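Local coordinates for protein mannitol dehydrogenase (Pseudomonas fluorescens, PDB 1LJ8) that binds NAD and probably interconverts mannitol and fructose, acting as a mannitol 2-dehydrogenase of the long-chain dehydrogenase type, at residues L242-H245 with D246-I250; K5-L8 with T9-A12; A19-L22 with A23-R26. One frame throughout, in Å; residues are numbered along the deposited sequence.

Overall arrangement
From the N terminus, the chain first meets interaction 2 (5-12), two overlapping turns in the leading loop, and then interaction 3 (19-26), a single 3-10 turn just before strand 27-32 of the Rossmann domain. Interaction 1 (242-250) comes much later, at the C-terminal end of helix 238-248. All three are local, lie in series and neither nest nor cross. Interaction 2 touches both of the others: its Leu8 CD2 packs 3.8 Å from Leu22 CD1 of interaction 3, and its Ala12 CB lies 3.4 Å from His248 O of interaction 1. Interactions 1 and 3 stay about 13 Å apart at their nearest atoms. The N-terminal loop thus joins the end of that helix to the approach to strand 27-32.

Interaction 1. Residues L242-H245 with D246-I250; sequences LQLH and DEHGI
Leu244 and Ile250 meet obliquely at the C-terminal end of helix 238-248, with Leu244 CG 4.1 Å from Ile250 CB. Leu244 swings its isobutyl group anti to the backbone N (chi1 176°), which carries it toward the residue that follows the turn; two branched aliphatic chains suit this buried side. Toward solvent, mostly polar residues follow. Gln243 and Glu247, one turn apart, lie against each other through their methylenes, CG to CG at 3.9 Å, while the amide and carboxylate planes stand 39° apart. The His245 ring turns its edge to the carbonyl oxygen of Ile250, 4.0 Å from ND1, and the His245 and Asp246 side chains cross at about a right angle, His245 CD2 being 3.8 Å from Asp246 OD1. The backbone bonds of the turn run i to i+4, from Asp246 N to Leu242 O at 2.8 Å through to Gly249 N to His245 O at 2.9 Å. Gly249 then leaves helical geometry with a positive phi of 72°, a conformation that glycine adopts easily, and so brings Ile250 back against Leu244. The imidazole of His248 is held by Glu14 of the N-terminal loop. Helix 238-248 lies over neighbouring strands of the large sheet: Gln243, Leu244 and Glu247 touch Tyr86 of strand 83-87, and Leu244, His248 and Ile250 share Val96 of strand 96-107.

Interaction 2. Residues K5-L8 with T9-A12; sequences KQNL and TQLA
Asn7 O accepts the backbone N of Gln10 at 2.7 Å, with the donor lying about 50° above the carbonyl plane and the N-H...O angle a fairly straight 159°. This closes a four-residue turn through Leu8 and Thr9. The Gln10 side chain reaches back toward the start of the turn: extended beyond CG (chi2 175°), it brings NE2 to 3.5 Å from Gln6 O, a weak bond for which a long amide is well suited. The same NE2 passes 3.7 Å from Asn7 OD1, the two amides standing almost perpendicular. Asn7 finds its firmer partner elsewhere, since its ND2 bonds to Lys2 O. A water bridges the other flank, donating a hydrogen bond to Leu8 O at 2.7 Å and accepting from Leu11 N at 2.9 Å, so both backbone groups are paired where no direct bond spans them. On the apolar side the leucines suit the neighbouring sheet: Leu8 CD1 and Leu11 CD1 lie 4.4 Å apart, and both side chains rest on Val98 of strand 96-107. With the weak bond from Leu8 N to Lys5 O, the backbone here forms two successive type I beta turns, 5-8 and 7-10, sharing Asn7 and Leu8.

Interaction 3. Residues A19-L22 with A23-R26; sequences AYTL and ADTR
Leu22 O is gripped twice by Thr25, through the backbone N at 3.2 Å and the hydroxyl OG1 at 2.9 Å. The hydroxyl donates in the carbonyl plane, whereas the amide comes from well above it, so the two donors approach one oxygen from different directions. Thr25 makes this possible by setting OG1 between its own N and carbonyl carbon (chi1 56°), and the same rotation sends CG2 toward the Tyr20 ring, 3.6 Å from CD1. One residue earlier, Asp24 N bonds to Thr21 O at 3.0 Å. Successive i to i+3 bonds of this kind mark a short 3-10 turn, here leading into strand 27-32 of the Rossmann domain. Swapping Thr25 for an alanine removes the hydroxyl and the methyl, so Leu22 O would probably keep only the longer amide bond and Tyr20 CD1 would lose the CG2 methyl packed against it. The carbonyls of Ala23 and Thr25 are satisfied by Arg26, whose long side chain curls back so that NH1 donates to Ala23 O at 2.9 Å and to Thr25 O at 2.7 Å, both acceptors near the guanidinium plane. The hydroxyl of the buried Tyr20 is satisfied by Asp47 OD1 of helix 42-50.

Interaction 1. Residues L242-H245 with D246-I250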
loop_
_atom_site.group_PDB
_atom_site.type_symbol
_atom_site.label_atom_id
_atom_site.label_comp_id
_atom_site.label_asym_id
_atom_site.label_seq_id
_atom_site.Cartn_x
_atom_site.Cartn_y
_atom_site.Cartn_z
ATOM N N LEU A 242 4.952 -17.391 14.911
ATOM C CA LEU A 242 5.033 -18.668 15.569
ATOM C C LEU A 242 4.792 -19.818 14.605
ATOM O O LEU A 242 5.393 -20.892 14.751
ATOM C CB LEU A 242 4.018 -18.734 16.737
ATOM C CG LEU A 242 4.333 -17.762 17.888
ATOM C CD1 LEU A 242 3.232 -17.874 18.966
ATOM C CD2 LEU A 242 5.686 -18.090 18.514
ATOM N N GLN A 243 3.941 -19.592 13.606
ATOM C CA GLN A 243 3.642 -20.665 12.646
ATOM C C GLN A 243 4.934 -21.019 11.876
ATOM O O GLN A 243 5.214 -22.183 11.582
ATOM C CB GLN A 243 2.554 -20.208 11.669
ATOM C CG GLN A 243 2.215 -21.256 10.617
ATOM C CD GLN A 243 1.119 -20.809 9.641
ATOM O OE1 GLN A 243 0.923 -19.595 9.360
ATOM N NE2 GLN A 243 0.397 -21.788 9.106
ATOM N N LEU A 244 5.726 -19.992 11.572
ATOM C CA LEU A 244 6.982 -20.214 10.859
ATOM C C LEU A 244 7.918 -21.101 11.688
ATOM O O LEU A 244 8.555 -22.018 11.169
ATOM C CB LEU A 244 7.655 -18.865 10.570
ATOM C CG LEU A 244 9.037 -18.959 9.902
ATOM C CD1 LEU A 244 8.941 -19.701 8.492
ATOM C CD2 LEU A 244 9.569 -17.526 9.727
ATOM N N HIS A 245 8.023 -20.808 12.979
ATOM C CA HIS A 245 8.872 -21.608 13.863
ATOM C C HIS A 245 8.278 -23.027 13.983
ATOM O O HIS A 245 8.996 -24.026 13.851
ATOM C CB HIS A 245 8.916 -20.979 15.264
ATOM C CG HIS A 245 9.591 -21.851 16.281
ATOM N ND1 HIS A 245 10.944 -22.117 16.246
ATOM C CD2 HIS A 245 9.081 -22.622 17.278
ATOM C CE1 HIS A 245 11.241 -23.017 17.171
ATOM N NE2 HIS A 245 10.127 -23.339 17.811
ATOM N N ASP A 246 6.960 -23.096 14.218
ATOM C CA ASP A 246 6.280 -24.386 14.385
ATOM C C ASP A 246 6.509 -25.289 13.177
ATOM O O ASP A 246 6.888 -26.462 13.318
ATOM C CB ASP A 246 4.747 -24.194 14.640
ATOM C CG ASP A 246 4.440 -23.483 15.990
ATOM O OD1 ASP A 246 5.356 -23.490 16.851
ATOM O OD2 ASP A 246 3.306 -22.925 16.204
ATOM N N GLU A 247 6.350 -24.736 11.975
ATOM C CA GLU A 247 6.480 -25.527 10.743
ATOM C C GLU A 247 7.832 -25.672 10.106
ATOM O O GLU A 247 8.074 -26.667 9.430
ATOM C CB GLU A 247 5.594 -24.957 9.651
ATOM C CG GLU A 247 4.284 -24.500 10.094
ATOM C CD GLU A 247 3.221 -25.355 9.521
ATOM O OE1 GLU A 247 2.774 -26.306 10.220
ATOM O OE2 GLU A 247 2.862 -25.088 8.352
ATOM N N HIS A 248 8.719 -24.696 10.277
ATOM C CA HIS A 248 10.006 -24.765 9.593
ATOM C C HIS A 248 11.221 -24.512 10.458
ATOM O O HIS A 248 12.316 -24.385 9.940
ATOM C CB HIS A 248 10.001 -23.809 8.377
ATOM C CG HIS A 248 8.912 -24.116 7.397
ATOM N ND1 HIS A 248 8.948 -25.220 6.565
ATOM C CD2 HIS A 248 7.712 -23.522 7.185
ATOM C CE1 HIS A 248 7.814 -25.295 5.889
ATOM N NE2 HIS A 248 7.044 -24.280 6.251
ATOM N N GLY A 249 11.009 -24.433 11.777
ATOM C CA GLY A 249 12.112 -24.304 12.726
ATOM C C GLY A 249 12.871 -22.999 12.823
ATOM O O GLY A 249 13.824 -22.892 13.600
ATOM N N ILE A 250 12.441 -21.996 12.047
ATOM C CA ILE A 250 13.143 -20.714 12.058
ATOM C C ILE A 250 12.586 -19.775 13.125
ATOM O O ILE A 250 11.336 -19.586 13.222
ATOM C CB ILE A 250 12.976 -19.950 10.696
ATOM C CG1 ILE A 250 13.425 -20.835 9.511
ATOM C CG2 ILE A 250 13.800 -18.614 10.768
ATOM C CD1 ILE A 250 13.120 -20.203 8.100
#

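Interaction 2. Residues K5-L8 with T9-A12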
loop_
_atom_site.group_PDB
_atom_site.type_symbol
_atom_site.label_atom_id
_atom_site.label_comp_id
_atom_site.label_asym_id
_atom_site.label_seq_id
_atom_site.Cartn_x
_atom_site.Cartn_y
_atom_site.Cartn_z
ATOM N N LYS A 5 23.308 -14.622 9.832
ATOM C CA LYS A 5 24.308 -15.165 8.913
ATOM C C LYS A 5 25.028 -16.353 9.483
ATOM O O LYS A 5 25.395 -17.285 8.753
ATOM C CB LYS A 5 25.300 -14.087 8.516
ATOM C CG LYS A 5 24.695 -13.140 7.484
ATOM C CD LYS A 5 25.614 -11.961 7.231
ATOM C CE LYS A 5 26.827 -12.399 6.429
ATOM N NZ LYS A 5 27.765 -11.242 6.227
ATOM N N GLN A 6 25.238 -16.327 10.792
ATOM C CA GLN A 6 25.937 -17.417 11.450
ATOM C C GLN A 6 25.198 -18.734 11.310
ATOM O O GLN A 6 25.831 -19.776 11.119
ATOM C CB GLN A 6 26.144 -17.097 12.931
ATOM C CG GLN A 6 27.270 -17.880 13.583
ATOM C CD GLN A 6 28.651 -17.669 12.911
ATOM O OE1 GLN A 6 28.992 -16.569 12.432
ATOM N NE2 GLN A 6 29.447 -18.752 12.863
ATOM N N ASN A 7 23.855 -18.688 11.346
ATOM C CA ASN A 7 23.051 -19.895 11.299
ATOM C C ASN A 7 22.443 -20.218 9.965
ATOM O O ASN A 7 21.728 -21.218 9.822
ATOM C CB ASN A 7 21.897 -19.799 12.310
ATOM C CG ASN A 7 22.379 -19.616 13.735
ATOM O OD1 ASN A 7 23.527 -20.017 14.091
ATOM N ND2 ASN A 7 21.518 -19.053 14.578
ATOM N N LEU A 8 22.734 -19.381 8.981
ATOM C CA LEU A 8 22.120 -19.535 7.664
ATOM C C LEU A 8 22.229 -20.943 7.074
ATOM O O LEU A 8 21.318 -21.398 6.388
ATOM C CB LEU A 8 22.710 -18.486 6.728
ATOM C CG LEU A 8 22.029 -18.240 5.370
ATOM C CD1 LEU A 8 20.519 -17.897 5.552
ATOM C CD2 LEU A 8 22.781 -17.080 4.685
ATOM N N THR A 9 23.329 -21.647 7.344
ATOM C CA THR A 9 23.466 -22.984 6.776
ATOM C C THR A 9 22.948 -24.075 7.704
ATOM O O THR A 9 23.055 -25.272 7.407
ATOM C CB THR A 9 24.965 -23.287 6.397
ATOM O OG1 THR A 9 25.769 -23.367 7.576
ATOM C CG2 THR A 9 25.498 -22.192 5.485
ATOM N N GLN A 10 22.363 -23.680 8.825
ATOM C CA GLN A 10 21.851 -24.664 9.763
ATOM C C GLN A 10 20.318 -24.618 9.932
ATOM O O GLN A 10 19.796 -24.889 11.022
ATOM C CB GLN A 10 22.501 -24.449 11.118
ATOM C CG GLN A 10 24.013 -24.315 11.082
ATOM C CD GLN A 10 24.552 -23.993 12.467
ATOM O OE1 GLN A 10 24.310 -24.748 13.420
ATOM N NE2 GLN A 10 25.274 -22.869 12.595
ATOM N N LEU A 11 19.595 -24.268 8.870
ATOM C CA LEU A 11 18.131 -24.211 8.945
ATOM C C LEU A 11 17.553 -25.479 8.348
ATOM O O LEU A 11 18.282 -26.282 7.765
ATOM C CB LEU A 11 17.597 -22.983 8.162
ATOM C CG LEU A 11 18.223 -21.671 8.660
ATOM C CD1 LEU A 11 17.747 -20.485 7.778
ATOM C CD2 LEU A 11 17.818 -21.434 10.114
ATOM N N ALA A 12 16.244 -25.661 8.477
ATOM C CA ALA A 12 15.591 -26.844 7.937
ATOM C C ALA A 12 15.890 -26.965 6.440
ATOM O O ALA A 12 16.002 -25.961 5.724
ATOM C CB ALA A 12 14.089 -26.771 8.193
HETATM O O HOH W 1 20.308 -23.885 6.037
#

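Interaction 3. Residues A19-L22 with A23-R26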
loop_
_atom_site.group_PDB
_atom_site.type_symbol
_atom_site.label_atom_id
_atom_site.label_comp_id
_atom_site.label_asym_id
_atom_site.label_seq_id
_atom_site.Cartn_x
_atom_site.Cartn_y
_atom_site.Cartn_z
ATOM N N ALA A 19 21.552 -17.606 -3.155
ATOM C CA ALA A 19 22.566 -18.379 -3.882
ATOM C C ALA A 19 23.764 -17.504 -4.199
ATOM O O ALA A 19 24.720 -17.956 -4.822
ATOM C CB ALA A 19 21.982 -18.966 -5.175
ATOM N N TYR A 20 23.762 -16.270 -3.723
ATOM C CA TYR A 20 24.884 -15.371 -3.976
ATOM C C TYR A 20 25.589 -15.101 -2.662
ATOM O O TYR A 20 25.028 -15.344 -1.584
ATOM C CB TYR A 20 24.374 -14.055 -4.577
ATOM C CG TYR A 20 23.195 -13.460 -3.803
ATOM C CD1 TYR A 20 23.384 -12.446 -2.848
ATOM C CD2 TYR A 20 21.913 -13.921 -4.034
ATOM C CE1 TYR A 20 22.287 -11.902 -2.132
ATOM C CE2 TYR A 20 20.791 -13.389 -3.341
ATOM C CZ TYR A 20 21.008 -12.370 -2.384
ATOM O OH TYR A 20 19.922 -11.842 -1.701
ATOM N N THR A 21 26.832 -14.643 -2.736
ATOM C CA THR A 21 27.573 -14.324 -1.525
ATOM C C THR A 21 27.065 -12.977 -1.015
ATOM O O THR A 21 27.201 -11.939 -1.694
ATOM C CB THR A 21 29.102 -14.230 -1.802
ATOM O OG1 THR A 21 29.595 -15.525 -2.177
ATOM C CG2 THR A 21 29.839 -13.755 -0.575
ATOM N N LEU A 22 26.511 -12.976 0.186
ATOM C CA LEU A 22 25.964 -11.734 0.743
ATOM C C LEU A 22 26.975 -10.604 0.822
ATOM O O LEU A 22 26.668 -9.432 0.565
ATOM C CB LEU A 22 25.365 -12.006 2.139
ATOM C CG LEU A 22 24.236 -13.059 2.082
ATOM C CD1 LEU A 22 23.911 -13.610 3.472
ATOM C CD2 LEU A 22 23.018 -12.425 1.430
ATOM N N ALA A 23 28.199 -10.950 1.190
ATOM C CA ALA A 23 29.227 -9.936 1.323
ATOM C C ALA A 23 29.665 -9.265 0.023
ATOM O O ALA A 23 30.322 -8.218 0.066
ATOM C CB ALA A 23 30.450 -10.536 2.075
ATOM N N ASP A 24 29.315 -9.850 -1.125
ATOM C CA ASP A 24 29.681 -9.258 -2.404
ATOM C C ASP A 24 28.574 -8.365 -2.979
ATOM O O ASP A 24 28.686 -7.914 -4.100
ATOM C CB ASP A 24 29.970 -10.320 -3.468
ATOM C CG ASP A 24 31.251 -11.133 -3.192
ATOM O OD1 ASP A 24 32.130 -10.704 -2.402
ATOM O OD2 ASP A 24 31.358 -12.215 -3.793
ATOM N N THR A 25 27.480 -8.148 -2.267
ATOM C CA THR A 25 26.441 -7.279 -2.860
ATOM C C THR A 25 26.775 -5.843 -2.529
ATOM O O THR A 25 27.494 -5.596 -1.562
ATOM C CB THR A 25 25.044 -7.643 -2.340
ATOM O OG1 THR A 25 25.012 -7.589 -0.910
ATOM C CG2 THR A 25 24.666 -9.062 -2.777
ATOM N N ARG A 26 26.321 -4.900 -3.361
ATOM C CA ARG A 26 26.553 -3.465 -3.154
ATOM C C ARG A 26 25.214 -2.779 -3.434
ATOM O O ARG A 26 24.443 -3.254 -4.263
ATOM C CB ARG A 26 27.629 -2.918 -4.094
ATOM C CG ARG A 26 29.016 -3.598 -3.842
ATOM C CD ARG A 26 29.564 -3.180 -2.487
ATOM N NE ARG A 26 30.906 -3.710 -2.229
ATOM C CZ ARG A 26 31.153 -4.850 -1.586
ATOM N NH1 ARG A 26 30.152 -5.597 -1.127
ATOM N NH2 ARG A 26 32.413 -5.244 -1.392
#